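Local coordinates for cellulosome anchoring protein cohesin region (Clostridium thermocellum, PDB 4DH2), which serves as a type I cohesin module of a cellulosome anchoring protein, binding the dockerin module of a partner protein, at residues E11-V21 with K147-G156. Numbering follows the deposited sequence.
Sequences ETADYILDVLV and KPILAVLKEG
K147 bends at its third torsion (chi3 74°), which brings NZ to D14 and Y15. The chi1 of Y15 (-49°) sets CG beside its own backbone N, and the phenol reaches the same lysine. K147 NZ makes a salt bridge to D14 OD2 at 3.1 Å, on the anti lone pair of that oxygen. It also donates a hydrogen bond to Y15 OH. D14 CB lies over the centre of one face of the tyrosine ring. P148 O sits at the ring edge. Water 1 links D14 N to P148 O.

L150 packs against the loop that leads into the first strand. L150 CG meets A13 CB at 3.7 Å. I16 CD1 lies against V152 CG2 at 3.5 Å, on the face of L150 and D18. On the face carrying L17, V19 and A151, A151 CB touches L17 CD1 and V19 CG2, and L153 CD2 packs on V19 CB at 3.6 Å.

Six backbone hydrogen bonds, the last one weak, join the parallel strands. L150 N bonds to Y15 O. L17 N and O pair with L150 O and V152 N; V19 N and O pair with V152 O and K154 N. The V152 N to L17 O bond is 2.8 Å and nearly straight (176°). V21 N to K154 O is the weak one. N40 ND2 hydrogen-bonds D18 OD2. A long salt bridge from D18 OD1 to K154 NZ is doubtful, as K154 has two conformers.

This parallel pairing of the first and last strands closes the cohesin beta-sandwich, with strands 31-39 and 129-142 flanking the pair. Main-chain bonds set the register, since L17 and V19 each use both N and O. K147 NZ ties D14 and Y15 together, and its charge probably strengthens the bond to the phenol oxygen. A sulfate, probably from the crystallisation liquor, lies near D14, so the lysine may not be the sole charge acting on that carboxylate.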
ATOM      1  N   GLU A  11       9.574  14.215   4.276  1.00 24.36           N
ATOM      2  CA  GLU A  11       9.816  13.820   5.644  0.55 20.83           C
ATOM      3  C   GLU A  11      11.315  13.568   5.856  1.00 19.08           C
ATOM      4  O   GLU A  11      12.056  13.436   4.891  1.00 20.11           O
ATOM      5  CB  GLU A  11       9.015  12.557   5.928  0.55 23.12           C
ATOM      6  CG  GLU A  11       8.963  12.161   7.370  0.55 26.05           C
ATOM      7  CD  GLU A  11       8.183  10.879   7.572  0.55 26.63           C
ATOM      8  OE1 GLU A  11       7.391  10.511   6.660  0.55 31.50           O
ATOM      9  OE2 GLU A  11       8.393  10.241   8.626  0.55 27.82           O
ATOM     10  N   THR A  12      11.720  13.456   7.123  1.00 18.61           N
ATOM     11  CA  THR A  12      13.117  13.193   7.466  1.00 18.73           C
ATOM     12  C   THR A  12      13.139  11.982   8.405  1.00 22.78           C
ATOM     13  O   THR A  12      12.300  11.899   9.290  1.00 27.99           O
ATOM     14  CB  THR A  12      13.713  14.449   8.111  1.00 23.74           C
ATOM     15  OG1 THR A  12      13.621  15.551   7.184  1.00 24.08           O
ATOM     16  CG2 THR A  12      15.168  14.257   8.521  1.00 20.13           C
ATOM     17  N   ALA A  13      14.062  11.039   8.207  1.00 17.36           N
ATOM     18  CA  ALA A  13      14.099   9.825   9.034  1.00 19.50           C
ATOM     19  C   ALA A  13      15.481   9.209   9.035  1.00 18.78           C
ATOM     20  O   ALA A  13      16.403   9.758   8.414  1.00 19.10           O
ATOM     21  CB  ALA A  13      13.079   8.824   8.507  1.00 18.60           C
ATOM     22  N   ASP A  14      15.647   8.067   9.719  1.00 14.27           N
ATOM     23  CA  ASP A  14      16.959   7.482   9.836  1.00 12.78           C
ATOM     24  C   ASP A  14      17.254   6.454   8.771  1.00 16.44           C
ATOM     25  O   ASP A  14      18.388   6.012   8.632  1.00 20.70           O
ATOM     26  CB  ASP A  14      17.104   6.808  11.204  1.00 14.46           C
ATOM     27  CG  ASP A  14      17.074   7.788  12.333  1.00 21.96           C
ATOM     28  OD1 ASP A  14      17.201   8.999  12.081  1.00 20.63           O
ATOM     29  OD2 ASP A  14      16.920   7.374  13.499  1.00 19.71           O
ATOM     30  N   TYR A  15      16.210   6.031   8.061  1.00 15.69           N
ATOM     31  CA  TYR A  15      16.328   4.946   7.086  1.00 13.92           C
ATOM     32  C   TYR A  15      15.605   5.313   5.798  1.00 13.45           C
ATOM     33  O   TYR A  15      14.661   6.110   5.785  1.00 15.64           O
ATOM     34  CB  TYR A  15      15.696   3.651   7.606  1.00 14.60           C
ATOM     35  CG  TYR A  15      16.158   3.330   9.009  1.00 18.02           C
ATOM     36  CD1 TYR A  15      17.463   2.962   9.260  1.00 23.28           C
ATOM     37  CD2 TYR A  15      15.294   3.446  10.064  1.00 18.14           C
ATOM     38  CE1 TYR A  15      17.886   2.704  10.581  1.00 24.10           C
ATOM     39  CE2 TYR A  15      15.691   3.180  11.355  1.00 20.09           C
ATOM     40  CZ  TYR A  15      16.971   2.818  11.609  1.00 24.69           C
ATOM     41  OH  TYR A  15      17.311   2.554  12.929  1.00 29.78           O
ATOM     42  N   ILE A  16      16.026   4.673   4.727  1.00 16.25           N
ATOM     43  CA  ILE A  16      15.487   4.972   3.431  1.00 16.62           C
ATOM     44  C   ILE A  16      15.545   3.750   2.501  1.00 16.17           C
ATOM     45  O   ILE A  16      16.373   2.850   2.678  1.00 19.91           O
ATOM     46  CB  ILE A  16      16.299   6.176   2.838  1.00 22.92           C
ATOM     47  CG1 ILE A  16      15.626   6.766   1.618  1.00 25.89           C
ATOM     48  CG2 ILE A  16      17.732   5.737   2.522  1.00 29.33           C
ATOM     49  CD1 ILE A  16      15.831   8.306   1.520  1.00 28.46           C
ATOM     50  N   LEU A  17      14.620   3.709   1.541  1.00 19.73           N
ATOM     51  CA  LEU A  17      14.682   2.780   0.412  1.00 19.44           C
ATOM     52  C   LEU A  17      14.148   3.482  -0.829  1.00 18.59           C
ATOM     53  O   LEU A  17      13.672   4.630  -0.785  1.00 19.76           O
ATOM     54  CB  LEU A  17      13.898   1.489   0.679  1.00 18.98           C
ATOM     55  CG  LEU A  17      12.421   1.688   1.036  1.00 23.06           C
ATOM     56  CD1 LEU A  17      11.582   1.850  -0.161  1.00 31.27           C
ATOM     57  CD2 LEU A  17      11.954   0.493   1.877  1.00 30.58           C
ATOM     58  N   ASP A  18      14.256   2.780  -1.945  1.00 18.10           N
ATOM     59  CA  ASP A  18      13.759   3.273  -3.212  1.00 15.74           C
ATOM     60  C   ASP A  18      12.634   2.361  -3.687  1.00 17.03           C
ATOM     61  O   ASP A  18      12.742   1.136  -3.562  1.00 18.77           O
ATOM     62  CB  ASP A  18      14.866   3.260  -4.268  1.00 24.45           C
ATOM     63  CG  ASP A  18      15.960   4.266  -3.966  1.00 23.98           C
ATOM     64  OD1 ASP A  18      15.810   5.423  -4.337  1.00 27.13           O
ATOM     65  OD2 ASP A  18      16.952   3.880  -3.363  1.00 29.21           O
ATOM     66  N   VAL A  19      11.585   2.980  -4.223  1.00 17.89           N
ATOM     67  CA  VAL A  19      10.466   2.255  -4.797  1.00 18.93           C
ATOM     68  C   VAL A  19      10.406   2.613  -6.288  1.00 19.83           C
ATOM     69  O   VAL A  19      10.325   3.795  -6.631  1.00 23.69           O
ATOM     70  CB  VAL A  19       9.151   2.644  -4.116  1.00 17.49           C
ATOM     71  CG1 VAL A  19       8.005   1.887  -4.699  1.00 22.07           C
ATOM     72  CG2 VAL A  19       9.244   2.405  -2.621  1.00 19.74           C
ATOM     73  N   LEU A  20      10.424   1.597  -7.158  1.00 19.98           N
ATOM     74  CA  LEU A  20      10.468   1.823  -8.613  1.00 20.86           C
ATOM     75  C   LEU A  20       9.352   1.107  -9.345  1.00 24.07           C
ATOM     76  O   LEU A  20       9.018  -0.028  -9.016  1.00 24.39           O
ATOM     77  CB  LEU A  20      11.796   1.312  -9.167  1.00 26.25           C
ATOM     78  CG  LEU A  20      13.087   1.824  -8.529  1.00 34.12           C
ATOM     79  CD1 LEU A  20      13.508   0.935  -7.385  1.00 28.09           C
ATOM     80  CD2 LEU A  20      14.199   1.896  -9.563  1.00 44.77           C
ATOM     81  N   VAL A  21       8.753   1.791 -10.314  1.00 25.36           N
ATOM     82  CA  VAL A  21       7.885   1.115 -11.265  1.00 27.79           C
ATOM     83  C   VAL A  21       8.781   0.724 -12.432  1.00 29.63           C
ATOM     84  O   VAL A  21       9.384   1.588 -13.055  1.00 29.34           O
ATOM     85  CB  VAL A  21       6.777   2.034 -11.752  1.00 35.88           C
ATOM     86  CG1 VAL A  21       5.929   1.318 -12.830  1.00 37.68           C
ATOM     87  CG2 VAL A  21       5.909   2.483 -10.603  1.00 30.40           C
ATOM     88  N   LYS A 147       9.675   2.984  13.657  1.00 16.12           N
ATOM     89  CA  LYS A 147      10.450   4.117  13.149  1.00 17.47           C
ATOM     90  C   LYS A 147      10.202   4.221  11.652  1.00 17.60           C
ATOM     91  O   LYS A 147      10.127   3.210  10.947  1.00 17.73           O
ATOM     92  CB  LYS A 147      11.939   3.928  13.399  1.00 20.85           C
ATOM     93  CG  LYS A 147      12.334   3.972  14.872  1.00 24.10           C
ATOM     94  CD  LYS A 147      13.836   3.722  15.025  1.00 30.29           C
ATOM     95  CE  LYS A 147      14.680   4.927  14.587  1.00 47.36           C
ATOM     96  NZ  LYS A 147      16.136   4.691  14.838  1.00 45.20           N
ATOM     97  N   PRO A 148      10.092   5.454  11.156  1.00 15.29           N
ATOM     98  CA  PRO A 148       9.805   5.596   9.732  1.00 15.42           C
ATOM     99  C   PRO A 148      10.986   5.192   8.881  1.00 15.56           C
ATOM    100  O   PRO A 148      12.152   5.358   9.264  1.00 18.09           O
ATOM    101  CB  PRO A 148       9.497   7.102   9.571  1.00 19.84           C
ATOM    102  CG  PRO A 148      10.057   7.753  10.770  1.00 29.00           C
ATOM    103  CD  PRO A 148      10.008   6.732  11.880  1.00 21.94           C
ATOM    104  N   ILE A 149      10.663   4.664   7.706  1.00 16.39           N
ATOM    105  CA  ILE A 149      11.633   4.412   6.665  1.00 15.18           C
ATOM    106  C   ILE A 149      11.142   5.242   5.474  1.00 17.90           C
ATOM    107  O   ILE A 149      10.007   5.083   5.051  1.00 17.54           O
ATOM    108  CB  ILE A 149      11.633   2.920   6.262  1.00 15.72           C
ATOM    109  CG1 ILE A 149      12.052   2.008   7.460  1.00 17.46           C
ATOM    110  CG2 ILE A 149      12.541   2.716   5.092  1.00 13.97           C
ATOM    111  CD1 ILE A 149      11.852   0.517   7.173  1.00 18.71           C
ATOM    112  N   LEU A 150      11.940   6.184   4.989  1.00 15.95           N
ATOM    113  CA  LEU A 150      11.513   6.961   3.836  1.00 15.71           C
ATOM    114  C   LEU A 150      11.561   6.146   2.554  1.00 14.99           C
ATOM    115  O   LEU A 150      12.443   5.325   2.362  1.00 19.44           O
ATOM    116  CB  LEU A 150      12.426   8.171   3.659  1.00 17.29           C
ATOM    117  CG  LEU A 150      12.526   9.038   4.895  1.00 19.88           C
ATOM    118  CD1 LEU A 150      13.523  10.170   4.642  1.00 22.74           C
ATOM    119  CD2 LEU A 150      11.183   9.588   5.253  1.00 23.87           C
ATOM    120  N   ALA A 151      10.649   6.461   1.639  1.00 17.62           N
ATOM    121  CA  ALA A 151      10.600   5.764   0.373  1.00 16.45           C
ATOM    122  C   ALA A 151      10.826   6.788  -0.737  1.00 16.82           C
ATOM    123  O   ALA A 151      10.038   7.708  -0.893  1.00 20.06           O
ATOM    124  CB  ALA A 151       9.243   5.108   0.185  1.00 23.14           C
ATOM    125  N   VAL A 152      11.917   6.645  -1.468  1.00 19.21           N
ATOM    126  CA  VAL A 152      12.138   7.512  -2.605  1.00 17.92           C
ATOM    127  C   VAL A 152      11.390   6.908  -3.793  1.00 17.22           C
ATOM    128  O   VAL A 152      11.794   5.877  -4.324  1.00 16.56           O
ATOM    129  CB  VAL A 152      13.622   7.591  -2.958  1.00 19.82           C
ATOM    130  CG1 VAL A 152      13.813   8.562  -4.163  1.00 20.81           C
ATOM    131  CG2 VAL A 152      14.468   7.986  -1.738  1.00 21.41           C
ATOM    132  N   LEU A 153      10.320   7.554  -4.195  1.00 18.33           N
ATOM    133  CA  LEU A 153       9.460   7.013  -5.238  1.00 22.51           C
ATOM    134  C   LEU A 153       9.891   7.450  -6.644  1.00 20.17           C
ATOM    135  O   LEU A 153      10.155   8.624  -6.922  1.00 21.37           O
ATOM    136  CB  LEU A 153       8.057   7.498  -4.995  1.00 18.09           C
ATOM    137  CG  LEU A 153       7.481   7.202  -3.602  1.00 21.61           C
ATOM    138  CD1 LEU A 153       6.109   7.780  -3.462  1.00 23.46           C
ATOM    139  CD2 LEU A 153       7.451   5.702  -3.328  1.00 24.40           C
ATOM    140  N   LYS A 154       9.964   6.487  -7.531  1.00 18.40           N
ATOM    141  CA  LYS A 154      10.272   6.756  -8.909  0.53 19.44           C
ATOM    142  C   LYS A 154       9.132   6.238  -9.772  1.00 20.75           C
ATOM    143  O   LYS A 154       8.844   5.060  -9.760  1.00 21.36           O
ATOM    144  CB  LYS A 154      11.598   6.092  -9.243  0.53 21.97           C
ATOM    145  CG  LYS A 154      12.757   6.582  -8.374  0.53 23.79           C
ATOM    146  CD  LYS A 154      13.912   5.584  -8.383  0.53 34.54           C
ATOM    147  CE  LYS A 154      15.232   6.214  -7.952  0.53 36.80           C
ATOM    148  NZ  LYS A 154      16.321   5.191  -8.000  0.53 40.39           N
ATOM    149  N   GLU A 155       8.478   7.152 -10.485  1.00 20.97           N
ATOM    150  CA  GLU A 155       7.334   6.814 -11.312  1.00 21.34           C
ATOM    151  C   GLU A 155       7.816   5.992 -12.485  1.00 22.71           C
ATOM    152  O   GLU A 155       9.021   5.884 -12.722  1.00 23.27           O
ATOM    153  CB  GLU A 155       6.656   8.072 -11.810  1.00 22.19           C
ATOM    154  CG  GLU A 155       5.946   8.816 -10.698  1.00 23.08           C
ATOM    155  CD  GLU A 155       5.246  10.102 -11.136  1.00 24.82           C
ATOM    156  OE1 GLU A 155       5.554  10.651 -12.214  1.00 27.82           O
ATOM    157  OE2 GLU A 155       4.390  10.589 -10.360  1.00 32.75           O
ATOM    158  N   GLY A 156       6.879   5.422 -13.217  1.00 28.34           N
ATOM    159  CA  GLY A 156       7.226   4.567 -14.338  1.00 38.83           C
ATOM    160  C   GLY A 156       6.299   4.828 -15.497  1.00 25.99           C
ATOM    161  O   GLY A 156       5.314   5.557 -15.367  1.00 19.46           O
TER
HETATM  162  O   HOH W   1      13.647   6.616  11.213  1.00 16.65           O
HETATM  163  O   HOH W   2      10.664   3.659 -11.763  1.00 35.28           O